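Local coordinates for protein 432aa long hypothetical deoxyribodipyrimidine photolyase (Sulfolobus tokodaii, PDB 2E0I) that probably uses light to split cyclobutane pyrimidine dimers in DNA, carrying two FAD molecules, one of them a suggested light-harvesting cofactor, at residues S279-W284 with W327-R332; L314-L319 with Q351-T356. One frame throughout, in Å; residues are numbered along the deposited sequence.

Contact 1 of 2, residues S279-W284 with W327-R332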
loop_
_atom_site.group_PDB
_atom_site.type_symbol
_atom_site.label_atom_id
_atom_site.label_comp_id
_atom_site.label_asym_id
_atom_site.label_seq_id
_atom_site.Cartn_x
_atom_site.Cartn_y
_atom_site.Cartn_z
ATOM N N SER A 279 25.480 -8.165 -2.931
ATOM C CA SER A 279 25.670 -9.110 -1.849
ATOM C C SER A 279 24.938 -8.661 -0.579
ATOM O O SER A 279 24.235 -9.448 0.054
ATOM C CB SER A 279 27.158 -9.254 -1.568
ATOM O OG SER A 279 27.376 -10.183 -0.531
ATOM N N TYR A 280 25.118 -7.399 -0.196
ATOM C CA TYR A 280 24.444 -6.873 0.986
ATOM C C TYR A 280 22.931 -6.916 0.775
ATOM O O TYR A 280 22.184 -7.329 1.653
ATOM C CB TYR A 280 24.848 -5.420 1.255
ATOM C CG TYR A 280 26.299 -5.184 1.599
ATOM C CD1 TYR A 280 27.055 -6.150 2.261
ATOM C CD2 TYR A 280 26.901 -3.960 1.315
ATOM C CE1 TYR A 280 28.377 -5.897 2.637
ATOM C CE2 TYR A 280 28.217 -3.697 1.688
ATOM C CZ TYR A 280 28.951 -4.668 2.349
ATOM O OH TYR A 280 30.250 -4.401 2.741
ATOM N N PHE A 281 22.496 -6.472 -0.399
ATOM C CA PHE A 281 21.086 -6.450 -0.752
ATOM C C PHE A 281 20.428 -7.814 -0.582
ATOM O O PHE A 281 19.288 -7.919 -0.130
ATOM C CB PHE A 281 20.918 -5.995 -2.202
ATOM C CG PHE A 281 19.486 -5.915 -2.649
ATOM C CD1 PHE A 281 18.563 -5.162 -1.936
ATOM C CD2 PHE A 281 19.059 -6.592 -3.774
ATOM C CE1 PHE A 281 17.234 -5.092 -2.340
ATOM C CE2 PHE A 281 17.735 -6.524 -4.182
ATOM C CZ PHE A 281 16.824 -5.776 -3.463
ATOM N N GLU A 282 21.151 -8.861 -0.961
ATOM C CA GLU A 282 20.634 -10.213 -0.859
ATOM C C GLU A 282 20.490 -10.596 0.607
ATOM O O GLU A 282 19.542 -11.288 0.988
ATOM C CB GLU A 282 21.574 -11.176 -1.567
ATOM C CG GLU A 282 20.946 -12.518 -1.876
ATOM C CD GLU A 282 20.227 -12.547 -3.221
ATOM O OE1 GLU A 282 19.421 -11.624 -3.493
ATOM O OE2 GLU A 282 20.466 -13.503 -4.006
ATOM N N ALA A 283 21.432 -10.131 1.425
ATOM C CA ALA A 283 21.425 -10.400 2.857
ATOM C C ALA A 283 20.246 -9.683 3.514
ATOM O O ALA A 283 19.610 -10.211 4.427
ATOM C CB ALA A 283 22.719 -9.931 3.471
ATOM N N TRP A 284 19.961 -8.475 3.038
ATOM C CA TRP A 284 18.863 -7.663 3.550
ATOM C C TRP A 284 17.508 -8.326 3.269
ATOM O O TRP A 284 16.652 -8.393 4.144
ATOM C CB TRP A 284 18.914 -6.281 2.896
ATOM C CG TRP A 284 17.829 -5.339 3.303
ATOM C CD1 TRP A 284 17.749 -4.627 4.465
ATOM C CD2 TRP A 284 16.674 -4.991 2.539
ATOM N NE1 TRP A 284 16.618 -3.855 4.469
ATOM C CE2 TRP A 284 15.937 -4.057 3.298
ATOM C CE3 TRP A 284 16.188 -5.380 1.284
ATOM C CZ2 TRP A 284 14.738 -3.499 2.843
ATOM C CZ3 TRP A 284 14.997 -4.827 0.832
ATOM C CH2 TRP A 284 14.284 -3.894 1.611
ATOM N N TRP A 327 17.432 3.334 -3.032
ATOM C CA TRP A 327 16.101 3.161 -2.467
ATOM C C TRP A 327 15.096 2.546 -3.443
ATOM O O TRP A 327 14.127 1.922 -3.021
ATOM C CB TRP A 327 15.556 4.491 -1.943
ATOM C CG TRP A 327 15.484 5.580 -2.954
ATOM C CD1 TRP A 327 16.422 6.530 -3.191
ATOM C CD2 TRP A 327 14.404 5.846 -3.858
ATOM N NE1 TRP A 327 15.998 7.382 -4.186
ATOM C CE2 TRP A 327 14.762 6.983 -4.613
ATOM C CE3 TRP A 327 13.167 5.233 -4.104
ATOM C CZ2 TRP A 327 13.928 7.524 -5.599
ATOM C CZ3 TRP A 327 12.336 5.768 -5.084
ATOM C CH2 TRP A 327 12.720 6.903 -5.819
ATOM N N ARG A 328 15.323 2.718 -4.743
ATOM C CA ARG A 328 14.431 2.152 -5.754
ATOM C C ARG A 328 14.443 0.631 -5.678
ATOM O O ARG A 328 13.439 -0.007 -5.957
ATOM C CB ARG A 328 14.847 2.589 -7.159
ATOM C CG ARG A 328 14.666 4.060 -7.429
ATOM C CD ARG A 328 15.175 4.408 -8.804
ATOM N NE ARG A 328 15.424 5.847 -8.963
ATOM C CZ ARG A 328 16.328 6.555 -8.278
ATOM N NH1 ARG A 328 17.093 5.969 -7.363
ATOM N NH2 ARG A 328 16.477 7.855 -8.518
ATOM N N TRP A 329 15.583 0.053 -5.309
ATOM C CA TRP A 329 15.698 -1.397 -5.178
ATOM C C TRP A 329 14.775 -1.857 -4.043
ATOM O O TRP A 329 14.001 -2.813 -4.179
ATOM C CB TRP A 329 17.143 -1.783 -4.844
ATOM C CG TRP A 329 18.125 -1.700 -5.987
ATOM C CD1 TRP A 329 18.125 -0.797 -7.015
ATOM C CD2 TRP A 329 19.285 -2.520 -6.176
ATOM N NE1 TRP A 329 19.214 -1.006 -7.833
ATOM C CE2 TRP A 329 19.942 -2.056 -7.341
ATOM C CE3 TRP A 329 19.837 -3.600 -5.472
ATOM C CZ2 TRP A 329 21.124 -2.637 -7.817
ATOM C CZ3 TRP A 329 21.015 -4.178 -5.946
ATOM C CH2 TRP A 329 21.643 -3.694 -7.108
ATOM N N GLY A 330 14.873 -1.161 -2.915
ATOM C CA GLY A 330 14.060 -1.492 -1.765
ATOM C C GLY A 330 12.596 -1.261 -2.061
ATOM O O GLY A 330 11.751 -2.050 -1.665
ATOM N N GLU A 331 12.299 -0.169 -2.754
ATOM C CA GLU A 331 10.926 0.160 -3.120
ATOM C C GLU A 331 10.305 -1.008 -3.864
ATOM O O GLU A 331 9.206 -1.448 -3.531
ATOM C CB GLU A 331 10.893 1.383 -4.031
ATOM C CG GLU A 331 9.501 1.726 -4.528
ATOM C CD GLU A 331 9.497 2.667 -5.730
ATOM O OE1 GLU A 331 8.390 3.135 -6.105
ATOM O OE2 GLU A 331 10.584 2.931 -6.300
ATOM N N ARG A 332 11.020 -1.504 -4.875
ATOM C CA ARG A 332 10.536 -2.619 -5.674
ATOM C C ARG A 332 10.420 -3.901 -4.865
ATOM O O ARG A 332 9.451 -4.650 -5.006
ATOM C CB ARG A 332 11.435 -2.882 -6.878
ATOM C CG ARG A 332 10.647 -3.443 -8.055
ATOM C CD ARG A 332 11.278 -4.659 -8.680
ATOM N NE ARG A 332 12.593 -4.389 -9.241
ATOM C CZ ARG A 332 13.450 -5.310 -9.687
ATOM N NH1 ARG A 332 13.159 -6.612 -9.655
ATOM N NH2 ARG A 332 14.626 -4.914 -10.159
#

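Contact 2 of 2, residues L314-L319 with Q351-T356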
loop_
_atom_site.group_PDB
_atom_site.type_symbol
_atom_site.label_atom_id
_atom_site.label_comp_id
_atom_site.label_asym_id
_atom_site.label_seq_id
_atom_site.Cartn_x
_atom_site.Cartn_y
_atom_site.Cartn_z
ATOM N N LEU A 314 12.814 1.270 9.824
ATOM C CA LEU A 314 14.121 0.880 10.340
ATOM C C LEU A 314 14.794 0.053 9.262
ATOM O O LEU A 314 15.992 0.178 8.994
ATOM C CB LEU A 314 13.997 0.025 11.605
ATOM C CG LEU A 314 13.720 0.752 12.918
ATOM C CD1 LEU A 314 13.781 -0.226 14.070
ATOM C CD2 LEU A 314 14.750 1.853 13.109
ATOM N N VAL A 315 13.990 -0.807 8.654
ATOM C CA VAL A 315 14.451 -1.695 7.608
ATOM C C VAL A 315 14.838 -0.892 6.365
ATOM O O VAL A 315 15.870 -1.132 5.752
ATOM C CB VAL A 315 13.338 -2.733 7.303
ATOM C CG1 VAL A 315 13.230 -2.998 5.812
ATOM C CG2 VAL A 315 13.628 -4.020 8.065
ATOM N N ALA A 316 14.006 0.077 6.013
ATOM C CA ALA A 316 14.258 0.906 4.851
ATOM C C ALA A 316 15.503 1.762 5.088
ATOM O O ALA A 316 16.315 1.961 4.185
ATOM C CB ALA A 316 13.039 1.781 4.574
ATOM N N PHE A 317 15.643 2.270 6.305
ATOM C CA PHE A 317 16.788 3.093 6.663
ATOM C C PHE A 317 18.068 2.292 6.446
ATOM O O PHE A 317 18.976 2.724 5.745
ATOM C CB PHE A 317 16.686 3.513 8.137
ATOM C CG PHE A 317 17.974 4.049 8.715
ATOM C CD1 PHE A 317 18.393 5.355 8.445
ATOM C CD2 PHE A 317 18.784 3.241 9.524
ATOM C CE1 PHE A 317 19.603 5.852 8.972
ATOM C CE2 PHE A 317 19.995 3.726 10.055
ATOM C CZ PHE A 317 20.402 5.037 9.776
ATOM N N PHE A 318 18.116 1.112 7.055
ATOM C CA PHE A 318 19.263 0.227 6.980
ATOM C C PHE A 318 19.719 -0.091 5.554
ATOM O O PHE A 318 20.924 -0.142 5.271
ATOM C CB PHE A 318 18.948 -1.075 7.714
ATOM C CG PHE A 318 20.160 -1.915 7.990
ATOM C CD1 PHE A 318 20.939 -1.676 9.117
ATOM C CD2 PHE A 318 20.540 -2.929 7.112
ATOM C CE1 PHE A 318 22.071 -2.433 9.363
ATOM C CE2 PHE A 318 21.672 -3.690 7.353
ATOM C CZ PHE A 318 22.436 -3.444 8.475
ATOM N N LEU A 319 18.773 -0.313 4.651
ATOM C CA LEU A 319 19.152 -0.633 3.284
ATOM C C LEU A 319 19.738 0.567 2.552
ATOM O O LEU A 319 20.703 0.439 1.799
ATOM C CB LEU A 319 17.952 -1.156 2.495
ATOM C CG LEU A 319 18.231 -1.421 1.011
ATOM C CD1 LEU A 319 19.143 -2.625 0.873
ATOM C CD2 LEU A 319 16.925 -1.646 0.260
ATOM N N GLN A 351 11.391 7.429 -0.265
ATOM C CA GLN A 351 12.131 8.654 -0.503
ATOM C C GLN A 351 12.272 9.445 0.782
ATOM O O GLN A 351 13.294 10.073 1.026
ATOM C CB GLN A 351 11.429 9.492 -1.563
ATOM C CG GLN A 351 11.263 8.768 -2.871
ATOM C CD GLN A 351 11.643 9.637 -4.024
ATOM O OE1 GLN A 351 12.704 10.268 -3.997
ATOM N NE2 GLN A 351 10.790 9.684 -5.056
ATOM N N TRP A 352 11.236 9.419 1.606
ATOM C CA TRP A 352 11.268 10.134 2.867
ATOM C C TRP A 352 12.442 9.614 3.679
ATOM O O TRP A 352 13.267 10.367 4.160
ATOM C CB TRP A 352 9.970 9.893 3.637
ATOM C CG TRP A 352 9.750 10.831 4.797
ATOM C CD1 TRP A 352 9.128 12.044 4.758
ATOM C CD2 TRP A 352 10.167 10.640 6.159
ATOM N NE1 TRP A 352 9.130 12.623 6.007
ATOM C CE2 TRP A 352 9.763 11.784 6.885
ATOM C CE3 TRP A 352 10.845 9.614 6.835
ATOM C CZ2 TRP A 352 10.015 11.934 8.257
ATOM C CZ3 TRP A 352 11.094 9.762 8.204
ATOM C CH2 TRP A 352 10.679 10.915 8.896
ATOM N N ILE A 353 12.509 8.305 3.826
ATOM C CA ILE A 353 13.567 7.677 4.588
ATOM C C ILE A 353 14.958 7.905 4.001
ATOM O O ILE A 353 15.918 8.122 4.733
ATOM C CB ILE A 353 13.287 6.161 4.722
ATOM C CG1 ILE A 353 12.767 5.872 6.118
ATOM C CG2 ILE A 353 14.539 5.349 4.469
ATOM C CD1 ILE A 353 13.755 6.263 7.209
ATOM N N ALA A 354 15.065 7.850 2.680
ATOM C CA ALA A 354 16.345 8.038 2.012
ATOM C C ALA A 354 16.689 9.506 1.967
ATOM O O ALA A 354 17.716 9.898 1.424
ATOM C CB ALA A 354 16.277 7.482 0.595
ATOM N N SER A 355 15.815 10.303 2.561
ATOM C CA SER A 355 15.946 11.751 2.588
ATOM C C SER A 355 16.263 12.322 1.208
ATOM O O SER A 355 17.210 13.088 1.025
ATOM C CB SER A 355 16.970 12.208 3.650
ATOM O OG SER A 355 18.153 11.442 3.631
ATOM N N THR A 356 15.453 11.911 0.239
ATOM C CA THR A 356 15.545 12.384 -1.133
ATOM C C THR A 356 14.126 12.829 -1.425
ATOM O O THR A 356 13.779 13.122 -2.563
ATOM C CB THR A 356 15.906 11.268 -2.132
ATOM O OG1 THR A 356 14.867 10.283 -2.152
ATOM C CG2 THR A 356 17.217 10.614 -1.754
#

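Contact 1 of 2, residues S279-W284 with W327-R332
Segments 279-284 and 327-332, on helices 278-286 and 327-337, have their closest CA pair at F281 and W329, 8.6 Å apart, a spacing that leaves room for aromatic side chains between the two backbones. F281 and W284, one turn apart, both aim from the first helix at the second, and W329 and G330 receive them. The main contact is a T-shaped (edge-to-face) pair. The indole of W329 brings the CE3 edge of its six-membered ring down on one face of F281, with W329 CE3 to F281 CD2 at 3.5 Å. The touch lies near the rim of the phenyl ring rather than over its middle. Two measurements support the assignment: the F281 ring and the W329 six-membered ring have centroids 5.1 Å apart, and their planes meet at 72°. F281 holds CG anti to its own nitrogen (chi1 -179°), reaching straight across, whereas W329 has CG anti to its carbonyl carbon (chi1 -75°), which carries the indole on toward the first helix, placing CE3 and CZ3 over the CG-CD2 side of the phenyl ring. With an alanine in place of F281, the W329 edge would probably lose the aromatic face it points into, and the indole would be freer to turn. The second touch is looser: W284 CH2 comes obliquely to within 4.1 Å of G330 CA, and with no side chain on the glycine the indole approaches the helix backbone itself. Burial rises from one touch to the other, since F281 and W329 are partly exposed while W284 and G330 are buried. F281 and W284 also rest on L319 of helix 309-322. This is aromatic helix packing within the all-helical FAD-binding domain of photolyases, and the same turn of helix 327-337 presents E331, whose OE1 hydrogen-bonds N6A of a bound FAD.

Contact 2 of 2, residues L314-L319 with Q351-T356
Q351 OE1 accepts two hydrogen bonds, from T356 OG1 at 2.8 Å and from the backbone N of Y265. The hydroxyl of T356 lies in the carbonyl plane on a lone pair, with a C=O...donor angle of 132°. This bond spans a Schellman motif that ends helix 343-353. The evidence is the positive phi of S355 (48°) together with two bonds back into the last turn, S355 N to W352 O at 3.0 Å and T356 N to Q351 O at 2.9 Å. The hydroxyl of S355 sits above the carbonyl plane of A354 and off its lone pairs, with S355 OG to A354 O at 2.7 Å; K321 NZ is a second partner of that hydroxyl.

Across to helix 309-322 the contact is wholly apolar and buried, and I353 alone supplies it from its side. The CG2 branch lies against the helix backbone, 3.8 Å from F317 N, and also meets the methyl of A316, with I353 CG2 to A316 CB at 3.9 Å. A316 in turn touches a bound FAD, so I353 backs a residue of that pocket. F317 holds CG anti to the backbone N (chi1 165°), which turns the ring from I353 and sets it edge-to-face with F365, leaving the base of the side chain to pack: I353 CD1 meets F317 CB at 4.1 Å.

The contacts have no helix in common: contact 1 joins helices 278-286 and 327-337, contact 2 joins 309-322 and 343-353, and both lie in the FAD-binding domain with centres about 11 Å apart. Contact 1 is partly buried and relies on aromatic rings; contact 2 is fully buried and relies on the CG2 and CD1 methyls of a single isoleucine against the A316-F317 turn. W284 NE1 probably donates to V315 O at 3.1 Å, and L319 CD2 packs 3.5 Å from G330 CA, which places helix 309-322 against both helices of contact 1. A segment of each carries a residue of a different FAD pocket: E331, on the helix side turned from contact 1, and A316, itself part of contact 2.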